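Local structure of probable spore coat polysaccharide biosynthesis protein E (Chromobacterium violaceum ATCC 12472, 3G8R) at residues Val24-Ala29 / Phe41-Gln46; Glu86-Gly91 / Gly111-Lys116; Asn15-Val20 / Val67-Glu72; Cys96-Phe99 / Ser103-Leu106. The protein probably acts as an N-acylneuraminate-9-phosphate synthase of the NeuB family, a zinc-binding enzyme whose construct here joins a TIM barrel to a SAF domain. One frame throughout, in Å; residues are numbered along the deposited sequence.

Contact 1 (Val24-Ala29 / Phe41-Gln46)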
loop_
_atom_site.group_PDB
_atom_site.type_symbol
_atom_site.label_atom_id
_atom_site.label_comp_id
_atom_site.label_asym_id
_atom_site.label_seq_id
_atom_site.Cartn_x
_atom_site.Cartn_y
_atom_site.Cartn_z
ATOM N N VAL A 24 33.463 -3.406 -10.974
ATOM C CA VAL A 24 34.011 -3.392 -9.625
ATOM C C VAL A 24 33.755 -2.008 -8.990
ATOM O O VAL A 24 33.254 -1.919 -7.867
ATOM C CB VAL A 24 35.486 -3.823 -9.605
ATOM C CG1 VAL A 24 36.183 -3.332 -8.352
ATOM C CG2 VAL A 24 35.561 -5.325 -9.690
ATOM N N ALA A 25 34.038 -0.939 -9.740
ATOM C CA ALA A 25 33.848 0.432 -9.230
ATOM C C ALA A 25 32.378 0.770 -8.955
ATOM O O ALA A 25 32.060 1.750 -8.260
ATOM C CB ALA A 25 34.459 1.450 -10.179
ATOM N N LEU A 26 31.506 -0.069 -9.492
ATOM C CA LEU A 26 30.108 0.118 -9.386
ATOM C C LEU A 26 29.537 -0.648 -8.218
ATOM O O LEU A 26 28.634 -0.144 -7.555
ATOM C CB LEU A 26 29.440 -0.374 -10.654
ATOM C CG LEU A 26 27.945 -0.649 -10.482
ATOM C CD1 LEU A 26 27.155 0.663 -10.317
ATOM C CD2 LEU A 26 27.440 -1.478 -11.643
ATOM N N ILE A 27 29.996 -1.880 -7.990
ATOM C CA ILE A 27 29.618 -2.614 -6.784
ATOM C C ILE A 27 29.983 -1.777 -5.565
ATOM O O ILE A 27 29.151 -1.584 -4.663
ATOM C CB ILE A 27 30.344 -3.945 -6.680
ATOM C CG1 ILE A 27 29.598 -5.010 -7.475
ATOM C CG2 ILE A 27 30.512 -4.373 -5.219
ATOM C CD1 ILE A 27 30.535 -6.054 -8.159
ATOM N N ARG A 28 31.213 -1.253 -5.566
ATOM C CA ARG A 28 31.760 -0.557 -4.405
ATOM C C ARG A 28 31.017 0.729 -4.113
ATOM O O ARG A 28 30.939 1.142 -2.976
ATOM C CB ARG A 28 33.257 -0.252 -4.595
ATOM C CG ARG A 28 34.152 -1.459 -4.549
ATOM C CD ARG A 28 35.543 -1.123 -5.056
ATOM N NE ARG A 28 36.378 -2.323 -5.115
ATOM C CZ ARG A 28 37.681 -2.365 -5.415
ATOM N NH1 ARG A 28 38.366 -1.256 -5.700
ATOM N NH2 ARG A 28 38.304 -3.541 -5.434
ATOM N N ALA A 29 30.492 1.381 -5.138
ATOM C CA ALA A 29 29.717 2.597 -4.908
ATOM C C ALA A 29 28.335 2.208 -4.392
ATOM O O ALA A 29 27.827 2.796 -3.434
ATOM C CB ALA A 29 29.627 3.444 -6.168
ATOM N N PHE A 41 20.823 -7.486 1.016
ATOM C CA PHE A 41 21.188 -6.928 -0.242
ATOM C C PHE A 41 21.769 -8.053 -1.083
ATOM O O PHE A 41 22.527 -8.886 -0.585
ATOM C CB PHE A 41 22.253 -5.824 -0.050
ATOM C CG PHE A 41 21.770 -4.608 0.688
ATOM C CD1 PHE A 41 20.842 -3.748 0.110
ATOM C CD2 PHE A 41 22.278 -4.299 1.942
ATOM C CE1 PHE A 41 20.421 -2.611 0.774
ATOM C CE2 PHE A 41 21.847 -3.176 2.614
ATOM C CZ PHE A 41 20.920 -2.331 2.034
ATOM N N GLY A 42 21.404 -8.036 -2.365
ATOM C CA GLY A 42 21.959 -8.914 -3.383
ATOM C C GLY A 42 22.320 -8.123 -4.625
ATOM O O GLY A 42 21.695 -7.124 -4.935
ATOM N N PHE A 43 23.358 -8.576 -5.312
ATOM C CA PHE A 43 23.786 -8.008 -6.571
ATOM C C PHE A 43 23.554 -9.012 -7.689
ATOM O O PHE A 43 23.773 -10.203 -7.523
ATOM C CB PHE A 43 25.269 -7.620 -6.486
ATOM C CG PHE A 43 25.535 -6.202 -6.919
ATOM C CD1 PHE A 43 25.674 -5.188 -5.977
ATOM C CD2 PHE A 43 25.562 -5.863 -8.269
ATOM C CE1 PHE A 43 25.871 -3.882 -6.380
ATOM C CE2 PHE A 43 25.786 -4.549 -8.669
ATOM C CZ PHE A 43 25.943 -3.567 -7.734
ATOM N N LYS A 44 23.097 -8.535 -8.836
ATOM C CA LYS A 44 22.688 -9.445 -9.911
ATOM C C LYS A 44 23.435 -9.267 -11.245
ATOM O O LYS A 44 23.618 -8.132 -11.733
ATOM C CB LYS A 44 21.197 -9.357 -10.139
ATOM C CG LYS A 44 20.630 -10.679 -10.550
ATOM C CD LYS A 44 19.256 -10.563 -11.178
ATOM C CE LYS A 44 19.337 -9.927 -12.555
ATOM N NZ LYS A 44 18.236 -10.383 -13.500
ATOM N N LEU A 45 23.847 -10.410 -11.811
ATOM C CA LEU A 45 24.399 -10.536 -13.163
ATOM C C LEU A 45 23.449 -11.214 -14.120
ATOM O O LEU A 45 22.456 -11.804 -13.714
ATOM C CB LEU A 45 25.632 -11.401 -13.089
ATOM C CG LEU A 45 26.930 -10.657 -12.843
ATOM C CD1 LEU A 45 26.687 -9.175 -12.658
ATOM C CD2 LEU A 45 27.545 -11.281 -11.621
ATOM N N GLN A 46 23.770 -11.155 -15.404
ATOM C CA GLN A 46 22.984 -11.846 -16.436
ATOM C C GLN A 46 23.890 -12.782 -17.197
ATOM O O GLN A 46 24.889 -12.356 -17.739
ATOM C CB GLN A 46 22.409 -10.830 -17.397
ATOM C CG GLN A 46 21.196 -10.142 -16.834
ATOM C CD GLN A 46 20.536 -9.210 -17.814
ATOM O OE1 GLN A 46 20.871 -9.190 -18.990
ATOM N NE2 GLN A 46 19.592 -8.420 -17.328
#

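Contact 2 (Glu86-Gly91 / Gly111-Lys116)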
loop_
_atom_site.group_PDB
_atom_site.type_symbol
_atom_site.label_atom_id
_atom_site.label_comp_id
_atom_site.label_asym_id
_atom_site.label_seq_id
_atom_site.Cartn_x
_atom_site.Cartn_y
_atom_site.Cartn_z
ATOM N N GLU A 86 34.037 -9.897 -5.957
ATOM C CA GLU A 86 33.735 -8.620 -5.310
ATOM C C GLU A 86 32.336 -8.625 -4.682
ATOM O O GLU A 86 32.217 -8.422 -3.472
ATOM C CB GLU A 86 33.865 -7.432 -6.268
ATOM C CG GLU A 86 35.283 -6.872 -6.443
ATOM C CD GLU A 86 35.856 -6.104 -5.224
ATOM O OE1 GLU A 86 35.206 -5.140 -4.748
ATOM O OE2 GLU A 86 36.989 -6.455 -4.779
HETATM N N MSE A 87 31.287 -8.873 -5.470
HETATM C CA MSE A 87 29.942 -8.958 -4.899
HETATM C C MSE A 87 30.015 -9.504 -3.478
HETATM O O MSE A 87 29.630 -8.835 -2.528
HETATM C CB MSE A 87 29.033 -9.861 -5.730
HETATM C CG MSE A 87 28.434 -9.164 -6.895
HETATM SE SE MSE A 87 27.614 -10.165 -8.167
HETATM C CE MSE A 87 27.601 -8.823 -9.315
ATOM N N LYS A 88 30.544 -10.718 -3.347
ATOM C CA LYS A 88 30.609 -11.401 -2.063
ATOM C C LYS A 88 31.557 -10.709 -1.112
ATOM O O LYS A 88 31.249 -10.563 0.068
ATOM C CB LYS A 88 30.987 -12.864 -2.257
ATOM C CG LYS A 88 29.944 -13.653 -3.054
ATOM C CD LYS A 88 30.510 -14.961 -3.569
ATOM C CE LYS A 88 29.472 -16.081 -3.477
ATOM N NZ LYS A 88 30.099 -17.435 -3.546
ATOM N N ALA A 89 32.691 -10.256 -1.635
ATOM C CA ALA A 89 33.626 -9.464 -0.848
ATOM C C ALA A 89 32.954 -8.337 -0.064
ATOM O O ALA A 89 33.310 -8.089 1.084
ATOM C CB ALA A 89 34.685 -8.907 -1.724
ATOM N N ASN A 90 31.967 -7.674 -0.673
ATOM C CA ASN A 90 31.290 -6.529 -0.059
ATOM C C ASN A 90 30.071 -6.941 0.778
ATOM O O ASN A 90 29.457 -6.118 1.460
ATOM C CB ASN A 90 30.869 -5.507 -1.121
ATOM C CG ASN A 90 32.051 -4.891 -1.857
ATOM O OD1 ASN A 90 32.407 -3.744 -1.617
ATOM N ND2 ASN A 90 32.643 -5.641 -2.771
ATOM N N GLY A 91 29.704 -8.213 0.724
ATOM C CA GLY A 91 28.628 -8.690 1.573
ATOM C C GLY A 91 27.321 -8.756 0.826
ATOM O O GLY A 91 26.244 -8.701 1.429
ATOM N N GLY A 111 29.435 -20.637 -7.784
ATOM C CA GLY A 111 28.906 -20.616 -6.408
ATOM C C GLY A 111 28.001 -19.414 -6.149
ATOM O O GLY A 111 28.035 -18.800 -5.077
ATOM N N ILE A 112 27.200 -19.080 -7.156
ATOM C CA ILE A 112 26.151 -18.088 -7.021
ATOM C C ILE A 112 25.070 -18.682 -6.124
ATOM O O ILE A 112 24.781 -19.856 -6.237
ATOM C CB ILE A 112 25.605 -17.689 -8.405
ATOM C CG1 ILE A 112 26.557 -16.675 -9.051
ATOM C CG2 ILE A 112 24.193 -17.112 -8.295
ATOM C CD1 ILE A 112 26.827 -16.925 -10.490
ATOM N N GLU A 113 24.497 -17.869 -5.235
ATOM C CA GLU A 113 23.546 -18.318 -4.212
ATOM C C GLU A 113 22.112 -18.438 -4.695
ATOM O O GLU A 113 21.378 -19.283 -4.174
ATOM C CB GLU A 113 23.570 -17.389 -3.001
ATOM C CG GLU A 113 24.944 -17.244 -2.342
ATOM C CD GLU A 113 25.021 -16.056 -1.385
ATOM O OE1 GLU A 113 24.259 -16.043 -0.376
ATOM O OE2 GLU A 113 25.840 -15.136 -1.653
ATOM N N ILE A 114 21.714 -17.604 -5.662
ATOM C CA ILE A 114 20.307 -17.504 -6.129
ATOM C C ILE A 114 20.096 -17.364 -7.678
ATOM O O ILE A 114 20.936 -16.791 -8.401
ATOM C CB ILE A 114 19.607 -16.326 -5.403
ATOM C CG1 ILE A 114 19.568 -16.556 -3.884
ATOM C CG2 ILE A 114 18.203 -16.058 -5.982
ATOM C CD1 ILE A 114 19.078 -15.352 -3.034
ATOM N N ILE A 115 18.970 -17.878 -8.169
ATOM C CA ILE A 115 18.636 -17.817 -9.590
ATOM C C ILE A 115 17.478 -16.871 -9.893
ATOM O O ILE A 115 16.362 -17.117 -9.463
ATOM C CB ILE A 115 18.300 -19.232 -10.161
ATOM C CG1 ILE A 115 19.558 -20.101 -10.178
ATOM C CG2 ILE A 115 17.708 -19.145 -11.587
ATOM C CD1 ILE A 115 19.299 -21.601 -10.200
ATOM N N LYS A 116 17.715 -15.791 -10.629
ATOM C CA LYS A 116 16.554 -15.043 -11.120
ATOM C C LYS A 116 16.120 -15.634 -12.433
ATOM O O LYS A 116 16.952 -15.953 -13.272
ATOM C CB LYS A 116 16.807 -13.554 -11.300
ATOM C CG LYS A 116 15.713 -12.706 -10.670
ATOM C CD LYS A 116 14.545 -12.330 -11.589
ATOM C CE LYS A 116 14.877 -11.063 -12.390
ATOM N NZ LYS A 116 13.668 -10.189 -12.662
#

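Contact 3 (Asn15-Val20 / Val67-Glu72)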
loop_
_atom_site.group_PDB
_atom_site.type_symbol
_atom_site.label_atom_id
_atom_site.label_comp_id
_atom_site.label_asym_id
_atom_site.label_seq_id
_atom_site.Cartn_x
_atom_site.Cartn_y
_atom_site.Cartn_z
ATOM N N ASN A 15 25.414 -3.251 -17.581
ATOM C CA ASN A 15 25.956 -1.918 -17.311
ATOM C C ASN A 15 27.407 -1.902 -16.832
ATOM O O ASN A 15 27.953 -0.827 -16.521
ATOM C CB ASN A 15 25.076 -1.147 -16.329
ATOM C CG ASN A 15 23.667 -0.981 -16.823
ATOM O OD1 ASN A 15 23.430 -0.704 -17.994
ATOM N ND2 ASN A 15 22.714 -1.154 -15.926
ATOM N N HIS A 16 28.027 -3.078 -16.755
ATOM C CA HIS A 16 29.466 -3.139 -16.561
ATOM C C HIS A 16 30.108 -2.651 -17.847
ATOM O O HIS A 16 31.293 -2.316 -17.887
ATOM C CB HIS A 16 29.911 -4.564 -16.262
ATOM C CG HIS A 16 29.340 -5.583 -17.194
ATOM N ND1 HIS A 16 28.352 -6.462 -16.819
ATOM C CD2 HIS A 16 29.629 -5.874 -18.484
ATOM C CE1 HIS A 16 28.060 -7.258 -17.834
ATOM N NE2 HIS A 16 28.820 -6.919 -18.858
HETATM N N MSE A 17 29.293 -2.636 -18.898
HETATM C CA MSE A 17 29.643 -2.060 -20.192
HETATM C C MSE A 17 30.712 -2.846 -20.956
HETATM O O MSE A 17 31.361 -2.293 -21.841
HETATM C CB MSE A 17 30.045 -0.584 -20.062
HETATM C CG MSE A 17 29.007 0.313 -19.428
HETATM SE SE MSE A 17 27.360 0.458 -20.204
HETATM C CE MSE A 17 27.713 0.834 -21.915
ATOM N N GLY A 18 30.871 -4.128 -20.622
ATOM C CA GLY A 18 31.954 -4.957 -21.136
ATOM C C GLY A 18 33.249 -4.860 -20.338
ATOM O O GLY A 18 34.264 -5.495 -20.699
ATOM N N ASN A 19 33.226 -4.092 -19.246
ATOM C CA ASN A 19 34.451 -3.740 -18.519
ATOM C C ASN A 19 34.394 -4.132 -17.039
ATOM O O ASN A 19 33.508 -3.671 -16.342
ATOM C CB ASN A 19 34.729 -2.233 -18.687
ATOM C CG ASN A 19 35.976 -1.764 -17.940
ATOM O OD1 ASN A 19 36.401 -2.379 -16.955
ATOM N ND2 ASN A 19 36.549 -0.647 -18.390
ATOM N N VAL A 20 35.349 -4.944 -16.567
ATOM C CA VAL A 20 35.364 -5.428 -15.177
ATOM C C VAL A 20 35.775 -4.413 -14.110
ATOM O O VAL A 20 35.129 -4.313 -13.075
ATOM C CB VAL A 20 36.259 -6.664 -15.001
ATOM C CG1 VAL A 20 36.502 -6.952 -13.495
ATOM C CG2 VAL A 20 35.646 -7.856 -15.687
ATOM N N VAL A 67 20.891 -7.646 -30.108
ATOM C CA VAL A 67 22.048 -8.370 -30.612
ATOM C C VAL A 67 23.355 -7.615 -30.373
ATOM O O VAL A 67 24.270 -8.144 -29.760
ATOM C CB VAL A 67 21.905 -8.685 -32.091
ATOM C CG1 VAL A 67 23.136 -9.412 -32.599
ATOM C CG2 VAL A 67 20.703 -9.515 -32.290
ATOM N N LYS A 68 23.424 -6.380 -30.855
ATOM C CA LYS A 68 24.664 -5.609 -30.848
ATOM C C LYS A 68 25.051 -5.242 -29.428
ATOM O O LYS A 68 26.237 -5.332 -29.040
ATOM C CB LYS A 68 24.508 -4.337 -31.691
ATOM C CG LYS A 68 25.779 -3.563 -31.918
ATOM C CD LYS A 68 25.555 -2.350 -32.787
ATOM C CE LYS A 68 26.386 -1.156 -32.279
ATOM N NZ LYS A 68 27.205 -0.483 -33.374
ATOM N N ARG A 69 24.049 -4.834 -28.652
ATOM C CA ARG A 69 24.288 -4.490 -27.258
ATOM C C ARG A 69 24.913 -5.697 -26.531
ATOM O O ARG A 69 25.909 -5.532 -25.807
ATOM C CB ARG A 69 23.010 -3.945 -26.603
ATOM C CG ARG A 69 22.938 -4.071 -25.096
ATOM C CD ARG A 69 23.607 -2.928 -24.281
ATOM N NE ARG A 69 23.032 -2.913 -22.919
ATOM C CZ ARG A 69 23.562 -2.340 -21.832
ATOM N NH1 ARG A 69 24.737 -1.693 -21.887
ATOM N NH2 ARG A 69 22.902 -2.430 -20.670
ATOM N N PHE A 70 24.377 -6.896 -26.783
ATOM C CA PHE A 70 24.887 -8.103 -26.170
ATOM C C PHE A 70 26.301 -8.435 -26.574
ATOM O O PHE A 70 27.134 -8.773 -25.728
ATOM C CB PHE A 70 23.996 -9.297 -26.483
ATOM C CG PHE A 70 22.688 -9.301 -25.738
ATOM C CD1 PHE A 70 21.618 -10.050 -26.199
ATOM C CD2 PHE A 70 22.510 -8.547 -24.581
ATOM C CE1 PHE A 70 20.409 -10.057 -25.513
ATOM C CE2 PHE A 70 21.286 -8.553 -23.900
ATOM C CZ PHE A 70 20.250 -9.298 -24.369
ATOM N N GLU A 71 26.578 -8.354 -27.869
ATOM C CA GLU A 71 27.914 -8.691 -28.370
ATOM C C GLU A 71 28.968 -7.737 -27.816
ATOM O O GLU A 71 30.026 -8.180 -27.392
ATOM C CB GLU A 71 27.956 -8.750 -29.905
ATOM C CG GLU A 71 27.177 -9.931 -30.512
ATOM C CD GLU A 71 27.247 -10.010 -32.050
ATOM O OE1 GLU A 71 27.426 -11.139 -32.575
ATOM O OE2 GLU A 71 27.130 -8.954 -32.739
ATOM N N GLU A 72 28.658 -6.443 -27.798
ATOM C CA GLU A 72 29.608 -5.410 -27.369
ATOM C C GLU A 72 30.044 -5.477 -25.902
ATOM O O GLU A 72 31.174 -5.101 -25.565
ATOM C CB GLU A 72 29.023 -4.028 -27.603
ATOM C CG GLU A 72 29.086 -3.532 -29.032
ATOM C CD GLU A 72 28.487 -2.138 -29.173
ATOM O OE1 GLU A 72 28.821 -1.451 -30.166
ATOM O OE2 GLU A 72 27.689 -1.723 -28.285
#

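Contact 4 (Cys96-Phe99 / Ser103-Leu106)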
loop_
_atom_site.group_PDB
_atom_site.type_symbol
_atom_site.label_atom_id
_atom_site.label_comp_id
_atom_site.label_asym_id
_atom_site.label_seq_id
_atom_site.Cartn_x
_atom_site.Cartn_y
_atom_site.Cartn_z
ATOM N N CYS A 96 22.068 -14.321 -9.836
ATOM C CA CYS A 96 22.253 -14.329 -11.294
ATOM C C CYS A 96 21.072 -14.853 -12.149
ATOM O O CYS A 96 20.348 -15.778 -11.759
ATOM C CB CYS A 96 23.530 -15.073 -11.674
ATOM S SG CYS A 96 23.828 -14.959 -13.452
ATOM N N THR A 97 20.901 -14.247 -13.318
ATOM C CA THR A 97 19.888 -14.665 -14.278
ATOM C C THR A 97 20.534 -15.356 -15.473
ATOM O O THR A 97 21.182 -14.703 -16.318
ATOM C CB THR A 97 19.109 -13.474 -14.802
ATOM O OG1 THR A 97 18.668 -12.698 -13.701
ATOM C CG2 THR A 97 17.918 -13.906 -15.632
ATOM N N PRO A 98 20.337 -16.674 -15.564
ATOM C CA PRO A 98 20.785 -17.445 -16.697
ATOM C C PRO A 98 19.756 -17.337 -17.804
ATOM O O PRO A 98 18.571 -17.195 -17.536
ATOM C CB PRO A 98 20.726 -18.852 -16.156
ATOM C CG PRO A 98 19.470 -18.825 -15.342
ATOM C CD PRO A 98 19.453 -17.461 -14.690
ATOM N N PHE A 99 20.171 -17.440 -19.050
ATOM C CA PHE A 99 19.175 -17.493 -20.113
ATOM C C PHE A 99 19.309 -18.786 -20.879
ATOM O O PHE A 99 18.397 -19.142 -21.630
ATOM C CB PHE A 99 19.293 -16.281 -21.036
ATOM C CG PHE A 99 18.999 -14.987 -20.352
ATOM C CD1 PHE A 99 17.770 -14.368 -20.523
ATOM C CD2 PHE A 99 19.942 -14.400 -19.518
ATOM C CE1 PHE A 99 17.479 -13.170 -19.872
ATOM C CE2 PHE A 99 19.673 -13.220 -18.869
ATOM C CZ PHE A 99 18.433 -12.598 -19.037
ATOM N N SER A 103 24.249 -21.723 -18.980
ATOM C CA SER A 103 24.529 -20.643 -18.037
ATOM C C SER A 103 24.143 -21.045 -16.618
ATOM O O SER A 103 24.743 -20.589 -15.649
ATOM C CB SER A 103 23.861 -19.332 -18.460
ATOM O OG SER A 103 24.301 -18.953 -19.753
ATOM N N VAL A 104 23.157 -21.920 -16.500
ATOM C CA VAL A 104 22.875 -22.524 -15.213
ATOM C C VAL A 104 24.110 -23.297 -14.726
ATOM O O VAL A 104 24.508 -23.164 -13.560
ATOM C CB VAL A 104 21.663 -23.488 -15.262
ATOM C CG1 VAL A 104 21.475 -24.198 -13.911
ATOM C CG2 VAL A 104 20.389 -22.764 -15.683
ATOM N N ASP A 105 24.699 -24.101 -15.618
ATOM C CA ASP A 105 25.874 -24.886 -15.280
ATOM C C ASP A 105 26.895 -23.953 -14.698
ATOM O O ASP A 105 27.451 -24.198 -13.615
ATOM C CB ASP A 105 26.446 -25.549 -16.521
ATOM C CG ASP A 105 25.663 -26.777 -16.935
ATOM O OD1 ASP A 105 25.373 -27.614 -16.052
ATOM O OD2 ASP A 105 25.353 -26.920 -18.147
ATOM N N LEU A 106 27.100 -22.860 -15.422
ATOM C CA LEU A 106 28.055 -21.859 -15.061
ATOM C C LEU A 106 27.721 -21.233 -13.703
ATOM O O LEU A 106 28.608 -21.103 -12.836
ATOM C CB LEU A 106 28.075 -20.786 -16.136
ATOM C CG LEU A 106 29.416 -20.257 -16.643
ATOM C CD1 LEU A 106 29.241 -18.833 -17.209
ATOM C CD2 LEU A 106 30.511 -20.312 -15.565
#

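Contact 1 (Val24-Ala29 / Phe41-Gln46)
I27 lays its CG1 methylene over the ring of F43, joining helix 21-33 to strand 40-47 within the first beta-alpha-beta unit of the TIM barrel. The carbon stands almost on the ring axis, 3.9 Å from the centroid of F43 and only 7° off the normal, a CH-pi contact made squarely over the face. With chi1 at -85° the CG1 branch of I27 lies beside its own backbone N, which brings it above the ring, while CG2 takes the position anti to that nitrogen. The backbone shares in the contact: CA of I27 also comes to 3.9 Å from CZ of F43, so the far end of the ring is pressed close to the helix itself. L26 adds a looser apolar contact, its CG 4.5 Å from CZ of F43. The two segments meet through carbon contacts, with the carbonyl O of L26 near the ring as well, and the three touching residues are buried.

F43 points outward from the barrel wall toward the helix layer, where F92 meets its ring edge-to-face and M87 of helix 77-89 packs against it, so the ring is held from several directions. The next residue, K44, turns into the barrel interior, forming a salt bridge with E11, in the alternation expected of a barrel strand. On the outer side of the helix the guanidinium of R28 pairs with E86, and CG1 of V24 sits 3.3 Å above the plane of that guanidinium, offset toward its rim.

Contact 2 (Glu86-Gly91 / Gly111-Lys116)
Two Schellman motifs, each closing a helix on the outside of the TIM barrel, frame this surface contact: G91 follows helix 77-89 and G111 follows helix 101-109, both with positive phi. K88, in the last turn of the first helix, spans from one helix end to the other. Its NZ donates to the carbonyl O of G111 at 2.9 Å, approaching from above the carbonyl plane, 36° out of it. CE of K88 follows at 3.5 Å from the same oxygen. With chi1 at -64°, CG of K88 is anti to its carbonyl carbon; the chain then bends at chi3 to deliver the ammonium to the turn. The accepting oxygen lies just past the helix C-terminus, where the helix dipole would probably favour a positive charge.

E113 crosses the lysine chain at a slant, its OE2 4.2 Å from CE of K88. The charged atoms themselves do not meet, NZ of K88 and OE2 of E113 being 5.2 Å apart, and any attraction is probably modest. That carboxylate oxygen instead accepts from the backbone N of A94, tying E113 to strand 93-98, while strand 114-117 continues into the barrel wall.

Behind the lysine, N90 folds back over its own helix end. Its ND2 gives two bonds to E86, one to the backbone O at 2.9 Å and a longer one to OE1 at 3.3 Å, which it meets from above the carboxylate plane, 56° out of it. E86 O takes a second hydrogen bond from the backbone N of N90.

Contact 3 (Asn15-Val20 / Val67-Glu72)
The polar link is a single hydrogen bond: NH2 of R69 lies 3.2 Å from OD1 of N15, with an N-H...O angle of 160°. The acceptor sits near the guanidinium plane, whereas the donor stands above the amide plane, 45° out of it. The bend of R69 at chi2 sends its guanidinium across to the loop. At the other end of the amide, ND2 of N15 donates to the backbone O of V226, which probably fixes its rotation.

Van der Waals contact comes from selenomethionine M17, folded at chi2 and chi3, whose SE reaches 3.8 Å from NH1 of R69 at the guanidinium edge.

The loop forms a type I' beta turn from H16 to N19, and N19 OD1 caps H22 N of helix 21-33. NE2 of H16 is hydrogen-bonded to O of T73 just past helix 67-72, whose F70 meets F303 of the second subunit. The side chain of N15 lies about 5 Å from that of the zinc ligand H225. The arrangement joins the first beta-alpha loop of a TIM barrel to a helix in the second beta-alpha connection, at the C-terminal rim where such enzymes carry their active sites.

Contact 4 (Cys96-Phe99 / Ser103-Leu106)
Apolar packing between P98 and the first turn of helix 101-109 makes up nearly all of this buried contact. CB of P98 is the centre of it, meeting CB of S103 at 3.9 Å and CG2 of V104 at 4.0 Å. That methyl does the touching because, with chi1 at 175°, CG1 is anti to the backbone N and CG2 lies beside it, on the proline side. V104 also packs on L127 and I131 of helix 125-132, while P98 rests on I115 of the neighbouring strand.

Backbone nitrogens also come near: N of V104 is 3.9 Å from CB of P98, and N of F99 is 4.2 Å from CB of S103.

Polar and ring interactions are directed elsewhere. OG of S103 is hydrogen-bonded to OD1 of D100 within the intervening loop, and F99, its CB pointing away from the helix, makes a cation-pi contact with R48. The side chain of F99 lies about 8 Å from the bound zinc ion. A short turn from strand end to packed helix is the beta-alpha connection at the C-terminal end of a TIM barrel, where such enzymes carry their active sites.

Overall arrangement
All four contacts lie in the TIM-barrel domain. Contacts 1 and 2 are 9 Å apart between centres and meet where helix 77-89 packs against both helix 21-33 and strand 40-47. Contacts 2 and 4 are 13 Å apart and share the hydrogen-bonded strands 93-98 and 114-117; strand 40-47 of contact 1 borders 93-98. Contact 3 lies at the barrel rim, 16 Å from contact 1; it adjoins contact 1 in sequence but touches none of the others. Along the chain, contact 3 encloses contact 1, and contact 2 later encloses contact 4. Contacts 1 and 4 pack helices on the barrel wall, contact 2 links helix ends, and N15 and F99 lie near the zinc site.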